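Local coordinates for protein FOKI restriction endonuclease (Planomicrobium okeanokoites, PDB 2FOK) that cleaves double-stranded DNA as a type IIS restriction endonuclease, probably combining a sequence-recognition region with a separate metal-dependent cleavage domain, at residues Y68-V72 / D108-R112; K241-F247 / E259-F265; E339-T343 / S395-H399. All blocks are in the same frame, centred on the assembly; numbering follows the deposited sequence.

Contact 1: Y68-V72 / D108-R112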
loop_
_atom_site.group_PDB
_atom_site.type_symbol
_atom_site.label_atom_id
_atom_site.label_comp_id
_atom_site.label_asym_id
_atom_site.label_seq_id
_atom_site.Cartn_x
_atom_site.Cartn_y
_atom_site.Cartn_z
ATOM N N TYR A 68 1.442 -18.042 -17.992
ATOM C CA TYR A 68 2.112 -17.441 -16.848
ATOM C C TYR A 68 3.324 -18.268 -16.433
ATOM O O TYR A 68 4.423 -17.736 -16.284
ATOM C CB TYR A 68 1.143 -17.331 -15.670
ATOM C CG TYR A 68 1.391 -16.128 -14.789
ATOM C CD1 TYR A 68 2.448 -16.114 -13.872
ATOM C CD2 TYR A 68 0.567 -15.006 -14.868
ATOM C CE1 TYR A 68 2.678 -15.004 -13.051
ATOM C CE2 TYR A 68 0.785 -13.893 -14.057
ATOM C CZ TYR A 68 1.842 -13.899 -13.152
ATOM O OH TYR A 68 2.057 -12.799 -12.359
ATOM N N LYS A 69 3.118 -19.573 -16.262
ATOM C CA LYS A 69 4.185 -20.477 -15.856
ATOM C C LYS A 69 5.393 -20.444 -16.786
ATOM O O LYS A 69 6.517 -20.219 -16.345
ATOM C CB LYS A 69 3.651 -21.905 -15.753
ATOM C CG LYS A 69 4.672 -22.881 -15.207
ATOM C CD LYS A 69 4.036 -24.013 -14.441
ATOM C CE LYS A 69 5.103 -24.878 -13.777
ATOM N NZ LYS A 69 6.478 -24.287 -13.890
ATOM N N GLU A 70 5.165 -20.662 -18.073
ATOM C CA GLU A 70 6.256 -20.655 -19.051
ATOM C C GLU A 70 7.157 -19.415 -18.924
ATOM O O GLU A 70 8.367 -19.493 -19.124
ATOM C CB GLU A 70 5.681 -20.733 -20.474
ATOM C CG GLU A 70 5.214 -22.116 -20.899
ATOM C CD GLU A 70 4.052 -22.065 -21.883
ATOM O OE1 GLU A 70 3.796 -20.985 -22.455
ATOM O OE2 GLU A 70 3.390 -23.103 -22.090
ATOM N N LEU A 71 6.556 -18.273 -18.593
ATOM C CA LEU A 71 7.292 -17.016 -18.440
ATOM C C LEU A 71 7.962 -16.829 -17.073
ATOM O O LEU A 71 9.115 -16.424 -16.991
ATOM C CB LEU A 71 6.353 -15.828 -18.671
ATOM C CG LEU A 71 6.010 -15.420 -20.107
ATOM C CD1 LEU A 71 4.637 -14.741 -20.146
ATOM C CD2 LEU A 71 7.071 -14.481 -20.616
ATOM N N VAL A 72 7.232 -17.126 -16.003
ATOM C CA VAL A 72 7.744 -16.935 -14.654
ATOM C C VAL A 72 8.414 -18.139 -13.994
ATOM O O VAL A 72 9.411 -17.988 -13.279
ATOM C CB VAL A 72 6.609 -16.390 -13.746
ATOM C CG1 VAL A 72 7.018 -16.422 -12.280
ATOM C CG2 VAL A 72 6.276 -14.965 -14.173
ATOM N N ASP A 108 8.482 -11.768 -12.313
ATOM C CA ASP A 108 7.101 -11.351 -12.151
ATOM C C ASP A 108 6.932 -9.833 -12.177
ATOM O O ASP A 108 5.949 -9.332 -12.706
ATOM C CB ASP A 108 6.550 -11.904 -10.841
ATOM C CG ASP A 108 5.051 -11.999 -10.844
ATOM O OD1 ASP A 108 4.508 -12.790 -11.646
ATOM O OD2 ASP A 108 4.413 -11.280 -10.045
ATOM N N GLY A 109 7.878 -9.095 -11.603
ATOM C CA GLY A 109 7.755 -7.650 -11.619
ATOM C C GLY A 109 7.776 -7.169 -13.061
ATOM O O GLY A 109 6.966 -6.337 -13.464
ATOM N N PHE A 110 8.713 -7.715 -13.834
ATOM C CA PHE A 110 8.883 -7.384 -15.243
ATOM C C PHE A 110 7.640 -7.759 -16.049
ATOM O O PHE A 110 7.271 -7.061 -16.986
ATOM C CB PHE A 110 10.102 -8.126 -15.806
ATOM C CG PHE A 110 11.399 -7.377 -15.649
ATOM C CD1 PHE A 110 11.590 -6.147 -16.273
ATOM C CD2 PHE A 110 12.426 -7.899 -14.870
ATOM C CE1 PHE A 110 12.787 -5.448 -16.124
ATOM C CE2 PHE A 110 13.617 -7.210 -14.717
ATOM C CZ PHE A 110 13.800 -5.978 -15.347
ATOM N N LEU A 111 7.009 -8.873 -15.700
ATOM C CA LEU A 111 5.794 -9.293 -16.399
ATOM C C LEU A 111 4.689 -8.281 -16.071
ATOM O O LEU A 111 3.969 -7.802 -16.955
ATOM C CB LEU A 111 5.381 -10.701 -15.939
ATOM C CG LEU A 111 4.114 -11.327 -16.538
ATOM C CD1 LEU A 111 4.437 -12.674 -17.132
ATOM C CD2 LEU A 111 3.049 -11.473 -15.473
ATOM N N ARG A 112 4.580 -7.955 -14.785
ATOM C CA ARG A 112 3.590 -7.012 -14.282
ATOM C C ARG A 112 3.810 -5.632 -14.885
ATOM O O ARG A 112 2.853 -4.910 -15.167
ATOM C CB ARG A 112 3.659 -6.951 -12.748
ATOM C CG ARG A 112 3.028 -8.170 -12.069
ATOM C CD ARG A 112 3.309 -8.240 -10.570
ATOM N NE ARG A 112 2.510 -7.271 -9.823
ATOM C CZ ARG A 112 1.961 -7.491 -8.630
ATOM N NH1 ARG A 112 2.114 -8.660 -8.013
ATOM N NH2 ARG A 112 1.252 -6.532 -8.051
#
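Y68 reaches across to D108 and makes the polar link of this helix pair. Its hydroxyl OH donates to D108 OD1 at 2.6 Å and meets the syn lone pair of that oxygen. The acceptor lies at the edge of the phenol, near its plane, with ring and carboxylate turned 43° apart. D108 has CG anti to the backbone N (chi1 -157°), and this carries the carboxylate over to the phenol.

Both segments lie in the first recognition subdomain, of the helix-turn-helix clan. The short helix 68-72 meets helix 104-116 with segment axes 10.7 Å apart and N-to-C directions at 124°, so side chains bridge the gap. L111 accounts for the apolar part by using both methyls: its CD2 sits 3.6 Å from Y68 CZ, while its CD1 meets L71 CD1 at 3.7 Å, the two leucines crossing at about a right angle. V72 CG2 fills in between, 4.2 Å from L111 CD1 and 3.8 Å from D108 OD1.

Outside the pair, I88 and F129 touch both L71 and L111 and extend the hydrophobic layer. R6 makes a cation-pi contact with the Y68 ring, placing a positive charge beside the phenol.

Contact 2: K241-F247 / E259-F265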
loop_
_atom_site.group_PDB
_atom_site.type_symbol
_atom_site.label_atom_id
_atom_site.label_comp_id
_atom_site.label_asym_id
_atom_site.label_seq_id
_atom_site.Cartn_x
_atom_site.Cartn_y
_atom_site.Cartn_z
ATOM N N LYS A 241 10.161 15.531 -12.034
ATOM C CA LYS A 241 11.551 15.720 -11.626
ATOM C C LYS A 241 11.749 15.231 -10.197
ATOM O O LYS A 241 11.080 15.700 -9.282
ATOM C CB LYS A 241 11.950 17.192 -11.705
ATOM C CG LYS A 241 13.468 17.419 -11.667
ATOM C CD LYS A 241 13.824 18.783 -11.082
ATOM C CE LYS A 241 13.148 19.939 -11.841
ATOM N NZ LYS A 241 12.155 20.712 -11.016
ATOM N N GLN A 242 12.659 14.283 -10.004
ATOM C CA GLN A 242 12.934 13.765 -8.669
ATOM C C GLN A 242 14.076 14.546 -8.036
ATOM O O GLN A 242 15.146 14.691 -8.623
ATOM C CB GLN A 242 13.301 12.281 -8.726
ATOM C CG GLN A 242 13.169 11.564 -7.390
ATOM C CD GLN A 242 13.945 10.261 -7.347
ATOM O OE1 GLN A 242 13.870 9.450 -8.270
ATOM N NE2 GLN A 242 14.694 10.052 -6.273
ATOM N N GLY A 243 13.828 15.055 -6.832
ATOM C CA GLY A 243 14.819 15.831 -6.111
ATOM C C GLY A 243 14.491 15.772 -4.635
ATOM O O GLY A 243 13.315 15.790 -4.256
ATOM N N LYS A 244 15.518 15.698 -3.794
ATOM C CA LYS A 244 15.302 15.614 -2.362
ATOM C C LYS A 244 14.565 16.809 -1.775
ATOM O O LYS A 244 14.763 17.946 -2.184
ATOM C CB LYS A 244 16.632 15.434 -1.634
ATOM C CG LYS A 244 17.411 16.721 -1.439
ATOM C CD LYS A 244 18.871 16.527 -1.782
ATOM C CE LYS A 244 19.675 16.225 -0.545
ATOM N NZ LYS A 244 19.609 17.354 0.418
ATOM N N LYS A 245 13.701 16.525 -0.811
ATOM C CA LYS A 245 12.939 17.542 -0.117
ATOM C C LYS A 245 13.634 17.674 1.240
ATOM O O LYS A 245 14.131 16.686 1.784
ATOM C CB LYS A 245 11.492 17.068 0.046
ATOM C CG LYS A 245 10.557 18.043 0.722
ATOM C CD LYS A 245 9.168 17.944 0.101
ATOM C CE LYS A 245 8.060 18.184 1.126
ATOM N NZ LYS A 245 7.335 19.474 0.914
ATOM N N GLU A 246 13.691 18.888 1.779
ATOM C CA GLU A 246 14.354 19.106 3.063
ATOM C C GLU A 246 13.388 19.487 4.169
ATOM O O GLU A 246 12.319 20.037 3.909
ATOM C CB GLU A 246 15.424 20.182 2.924
ATOM C CG GLU A 246 16.462 19.864 1.866
ATOM C CD GLU A 246 17.852 19.768 2.440
ATOM O OE1 GLU A 246 18.258 20.698 3.169
ATOM O OE2 GLU A 246 18.537 18.760 2.164
ATOM N N PHE A 247 13.773 19.192 5.407
ATOM C CA PHE A 247 12.939 19.490 6.562
ATOM C C PHE A 247 13.749 19.941 7.777
ATOM O O PHE A 247 14.931 19.629 7.901
ATOM C CB PHE A 247 12.129 18.253 6.955
ATOM C CG PHE A 247 11.327 17.661 5.831
ATOM C CD1 PHE A 247 11.888 16.715 4.982
ATOM C CD2 PHE A 247 9.993 18.021 5.646
ATOM C CE1 PHE A 247 11.135 16.138 3.976
ATOM C CE2 PHE A 247 9.229 17.445 4.639
ATOM C CZ PHE A 247 9.797 16.502 3.805
ATOM N N GLU A 259 16.748 17.287 8.185
ATOM C CA GLU A 259 16.599 16.028 7.474
ATOM C C GLU A 259 16.100 16.282 6.062
ATOM O O GLU A 259 15.578 17.353 5.764
ATOM C CB GLU A 259 15.622 15.109 8.225
ATOM C CG GLU A 259 15.997 14.853 9.687
ATOM C CD GLU A 259 17.304 14.074 9.835
ATOM O OE1 GLU A 259 17.619 13.258 8.942
ATOM O OE2 GLU A 259 18.016 14.276 10.843
ATOM N N PHE A 260 16.278 15.289 5.198
ATOM C CA PHE A 260 15.850 15.375 3.807
ATOM C C PHE A 260 15.355 14.025 3.318
ATOM O O PHE A 260 15.775 12.983 3.823
ATOM C CB PHE A 260 17.009 15.837 2.920
ATOM C CG PHE A 260 18.068 14.786 2.705
ATOM C CD1 PHE A 260 19.071 14.586 3.649
ATOM C CD2 PHE A 260 18.065 14.000 1.554
ATOM C CE1 PHE A 260 20.066 13.609 3.443
ATOM C CE2 PHE A 260 19.044 13.027 1.341
ATOM C CZ PHE A 260 20.047 12.831 2.284
ATOM N N ILE A 261 14.450 14.061 2.342
ATOM C CA ILE A 261 13.897 12.855 1.730
ATOM C C ILE A 261 14.252 12.942 0.241
ATOM O O ILE A 261 13.840 13.880 -0.446
ATOM C CB ILE A 261 12.358 12.791 1.882
ATOM C CG1 ILE A 261 11.980 12.513 3.342
ATOM C CG2 ILE A 261 11.791 11.717 0.975
ATOM C CD1 ILE A 261 12.675 11.320 3.946
ATOM N N SER A 262 15.018 11.972 -0.251
ATOM C CA SER A 262 15.431 11.982 -1.651
ATOM C C SER A 262 14.348 11.533 -2.630
ATOM O O SER A 262 14.397 11.866 -3.814
ATOM C CB SER A 262 16.667 11.111 -1.819
ATOM O OG SER A 262 17.252 10.838 -0.562
ATOM N N HIS A 263 13.373 10.776 -2.138
ATOM C CA HIS A 263 12.289 10.300 -2.978
ATOM C C HIS A 263 11.163 11.314 -2.979
ATOM O O HIS A 263 10.082 11.079 -2.435
ATOM C CB HIS A 263 11.781 8.942 -2.485
ATOM C CG HIS A 263 12.772 7.831 -2.658
ATOM N ND1 HIS A 263 12.836 6.748 -1.807
ATOM C CD2 HIS A 263 13.756 7.648 -3.571
ATOM C CE1 HIS A 263 13.814 5.946 -2.186
ATOM N NE2 HIS A 263 14.389 6.468 -3.255
ATOM N N ALA A 264 11.441 12.462 -3.582
ATOM C CA ALA A 264 10.468 13.540 -3.692
ATOM C C ALA A 264 10.416 13.889 -5.165
ATOM O O ALA A 264 11.392 13.701 -5.873
ATOM C CB ALA A 264 10.911 14.733 -2.882
ATOM N N PHE A 265 9.276 14.391 -5.628
ATOM C CA PHE A 265 9.117 14.725 -7.041
ATOM C C PHE A 265 8.352 16.030 -7.236
ATOM O O PHE A 265 7.708 16.528 -6.312
ATOM C CB PHE A 265 8.383 13.583 -7.768
ATOM C CG PHE A 265 8.888 12.202 -7.413
ATOM C CD1 PHE A 265 8.570 11.619 -6.189
ATOM C CD2 PHE A 265 9.714 11.508 -8.285
ATOM C CE1 PHE A 265 9.079 10.372 -5.837
ATOM C CE2 PHE A 265 10.227 10.263 -7.948
ATOM C CZ PHE A 265 9.913 9.692 -6.721
#
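K245 and I261 form an antiparallel hydrogen-bonded pair: K245 N donates to I261 O and I261 N to K245 O, both at 2.7 Å. F247 and E259 make the next such pair, F247 N lying 2.6 Å from E259 O. On the face of K245 and F247 the packing is close, with F247 CE1 3.8 Å from I261 CG1. The regular pairing breaks at K244 and S262, and beyond H263, the centre of an inverse gamma turn, it resumes one residue out of step at Q242 and F265. There G243 N reaches A264 O at 2.9 Å. The extended Q242 side chain runs alongside the F265 ring and spans the break, NE2 donating to S262 O at 3.1 Å with an N-H...O angle of 165°.

The loose side carries exposed K244 and E246. K244 folds back over one face of F260, its NZ 4.2 Å from the ring centroid and 27° off the normal, and forms a salt bridge to E246 OE2.

The hairpin is consistent with the wing of a winged-helix fold. Strand 258-267 lies between 240-248 and 175-176; L201 of helix 197-205 touches F247 and E259, R216 of helix 209-218 touches F260 and I261, and K245 NZ bonds to H174 O.

Contact 3: E339-T343 / S395-H399; sequences EVIET and SELRH
Two helix ends meet at what is probably the interface between the D3 and cleavage domains: the first turn of helix 341-352, on the D3 side, packs on the last turn of helix 389-398, on the cleavage side. V340 occupies the N-cap position of the former, and H399 is the first residue to leave helical geometry after the latter.

E342 and H399 carry the outer part of the contact. H399 ND1 donates to E342 OE2 with an N-H...O angle of 159°; the modelled 2.5 Å between them is doubtful, because that oxygen also sits too near a neighbour. The carboxylate comes to the edge of the imidazole, its plane turned 69° from the ring. With CG anti to the backbone N (chi1 178°), the H399 ring extends past V340 CG1, and its ND1 edge is presented to the E342 carboxylate. The aliphatic part of E342 works separately, CG packing 3.2 Å from R398 O, a carbonyl whose hydrogen bond comes from H406 NE2. With an alanine here, H399 ND1 would probably be left without its carboxylate mate, its ring freer to turn, and a gap would open beside R398 O.

Farther in, T343 OG1 and S395 OG share a hydrogen bond of 2.9 Å in which either may donate. The R398 chain passes next to this pair: CD is 3.4 Å from E342 O, and NE is 3.7 Å from T343 OG1, too long for a bond, and is buried with no polar partner in the model. NH1 has a long, weak ion pair with E410. Nearby, E339 binds Y305 through OE1 and forms a salt bridge with K387 through OE2, just ahead of helix 389-398.

Such a His-carboxylate bond beside a hydroxyl pair, joining helix ends, is probably polar interdomain packing, consistent with a cleavage domain held against the recognition region.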
loop_
_atom_site.group_PDB
_atom_site.type_symbol
_atom_site.label_atom_id
_atom_site.label_comp_id
_atom_site.label_asym_id
_atom_site.label_seq_id
_atom_site.Cartn_x
_atom_site.Cartn_y
_atom_site.Cartn_z
ATOM N N GLU A 339 -24.766 -3.987 -0.907
ATOM C CA GLU A 339 -23.791 -3.131 -0.245
ATOM C C GLU A 339 -24.420 -1.945 0.474
ATOM O O GLU A 339 -25.540 -1.542 0.176
ATOM C CB GLU A 339 -22.769 -2.631 -1.271
ATOM C CG GLU A 339 -21.348 -3.095 -1.015
ATOM C CD GLU A 339 -21.287 -4.536 -0.557
ATOM O OE1 GLU A 339 -21.238 -5.440 -1.424
ATOM O OE2 GLU A 339 -21.289 -4.762 0.671
ATOM N N VAL A 340 -23.678 -1.394 1.431
ATOM C CA VAL A 340 -24.119 -0.239 2.207
ATOM C C VAL A 340 -23.510 1.002 1.560
ATOM O O VAL A 340 -22.382 0.955 1.074
ATOM C CB VAL A 340 -23.643 -0.360 3.671
ATOM C CG1 VAL A 340 -23.591 1.004 4.323
ATOM C CG2 VAL A 340 -24.567 -1.295 4.438
ATOM N N ILE A 341 -24.250 2.105 1.554
ATOM C CA ILE A 341 -23.784 3.347 0.924
ATOM C C ILE A 341 -22.327 3.760 1.186
ATOM O O ILE A 341 -21.654 4.243 0.271
ATOM C CB ILE A 341 -24.698 4.566 1.301
ATOM C CG1 ILE A 341 -26.134 4.338 0.812
ATOM C CG2 ILE A 341 -24.151 5.841 0.691
ATOM C CD1 ILE A 341 -26.308 4.396 -0.697
ATOM N N GLU A 342 -21.834 3.592 2.411
ATOM C CA GLU A 342 -20.460 4.006 2.701
ATOM C C GLU A 342 -19.367 3.044 2.233
ATOM O O GLU A 342 -18.197 3.410 2.186
ATOM C CB GLU A 342 -20.284 4.313 4.191
ATOM C CG GLU A 342 -21.177 3.516 5.098
ATOM C CD GLU A 342 -22.508 4.183 5.318
ATOM O OE1 GLU A 342 -22.540 5.310 5.853
ATOM O OE2 GLU A 342 -23.525 3.576 4.949
ATOM N N THR A 343 -19.741 1.817 1.897
ATOM C CA THR A 343 -18.767 0.864 1.384
ATOM C C THR A 343 -18.580 1.266 -0.075
ATOM O O THR A 343 -17.462 1.284 -0.589
ATOM C CB THR A 343 -19.288 -0.589 1.434
ATOM O OG1 THR A 343 -19.128 -1.120 2.757
ATOM C CG2 THR A 343 -18.503 -1.459 0.464
ATOM N N SER A 395 -17.739 -3.468 6.714
ATOM C CA SER A 395 -18.977 -2.877 6.256
ATOM C C SER A 395 -19.805 -2.364 7.420
ATOM O O SER A 395 -20.330 -1.252 7.367
ATOM C CB SER A 395 -19.778 -3.901 5.468
ATOM O OG SER A 395 -20.273 -3.323 4.270
ATOM N N GLU A 396 -19.910 -3.172 8.475
ATOM C CA GLU A 396 -20.674 -2.788 9.658
ATOM C C GLU A 396 -20.151 -1.502 10.267
ATOM O O GLU A 396 -20.917 -0.587 10.503
ATOM C CB GLU A 396 -20.644 -3.888 10.718
ATOM C CG GLU A 396 -21.546 -3.597 11.911
ATOM C CD GLU A 396 -21.013 -4.153 13.219
ATOM O OE1 GLU A 396 -20.272 -5.162 13.182
ATOM O OE2 GLU A 396 -21.339 -3.583 14.288
ATOM N N LEU A 397 -18.841 -1.427 10.480
ATOM C CA LEU A 397 -18.208 -0.257 11.085
ATOM C C LEU A 397 -18.144 1.008 10.223
ATOM O O LEU A 397 -17.987 2.118 10.748
ATOM C CB LEU A 397 -16.799 -0.632 11.559
ATOM C CG LEU A 397 -16.695 -1.701 12.660
ATOM C CD1 LEU A 397 -15.225 -2.043 12.895
ATOM C CD2 LEU A 397 -17.329 -1.195 13.948
ATOM N N ARG A 398 -18.227 0.849 8.905
ATOM C CA ARG A 398 -18.205 2.003 8.001
ATOM C C ARG A 398 -19.585 2.641 8.059
ATOM O O ARG A 398 -19.727 3.860 7.973
ATOM C CB ARG A 398 -17.895 1.568 6.563
ATOM C CG ARG A 398 -16.531 2.049 6.079
ATOM C CD ARG A 398 -16.335 1.822 4.596
ATOM N NE ARG A 398 -16.163 0.407 4.291
ATOM C CZ ARG A 398 -14.988 -0.180 4.130
ATOM N NH1 ARG A 398 -13.865 0.527 4.245
ATOM N NH2 ARG A 398 -14.937 -1.470 3.842
ATOM N N HIS A 399 -20.597 1.792 8.205
ATOM C CA HIS A 399 -21.981 2.224 8.317
ATOM C C HIS A 399 -22.352 2.164 9.800
ATOM O O HIS A 399 -23.226 1.396 10.208
ATOM C CB HIS A 399 -22.875 1.282 7.530
ATOM C CG HIS A 399 -24.330 1.619 7.611
ATOM N ND1 HIS A 399 -24.903 2.623 6.861
ATOM C CD2 HIS A 399 -25.326 1.104 8.368
ATOM C CE1 HIS A 399 -26.188 2.711 7.151
ATOM N NE2 HIS A 399 -26.471 1.799 8.064
#

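Contacts 1 and 2 lie in two successive recognition subdomains, while contact 3 probably joins the D3 domain to the cleavage domain; no two share a helix or strand. Their centres are 33 to 38 Å apart, and even the nearest atoms, those of contacts 1 and 2, are separated by about 17 Å. Contact 1 is the buried one, with four of its five touching residues enclosed, and it relies on methyl packing plus one side-chain bond. Contact 2 is partly buried and held mainly by backbone bonds, with charges on its exposed side. Contact 3, also partly buried, relies on polar side chains, and lies across the chain's centre from contact 2.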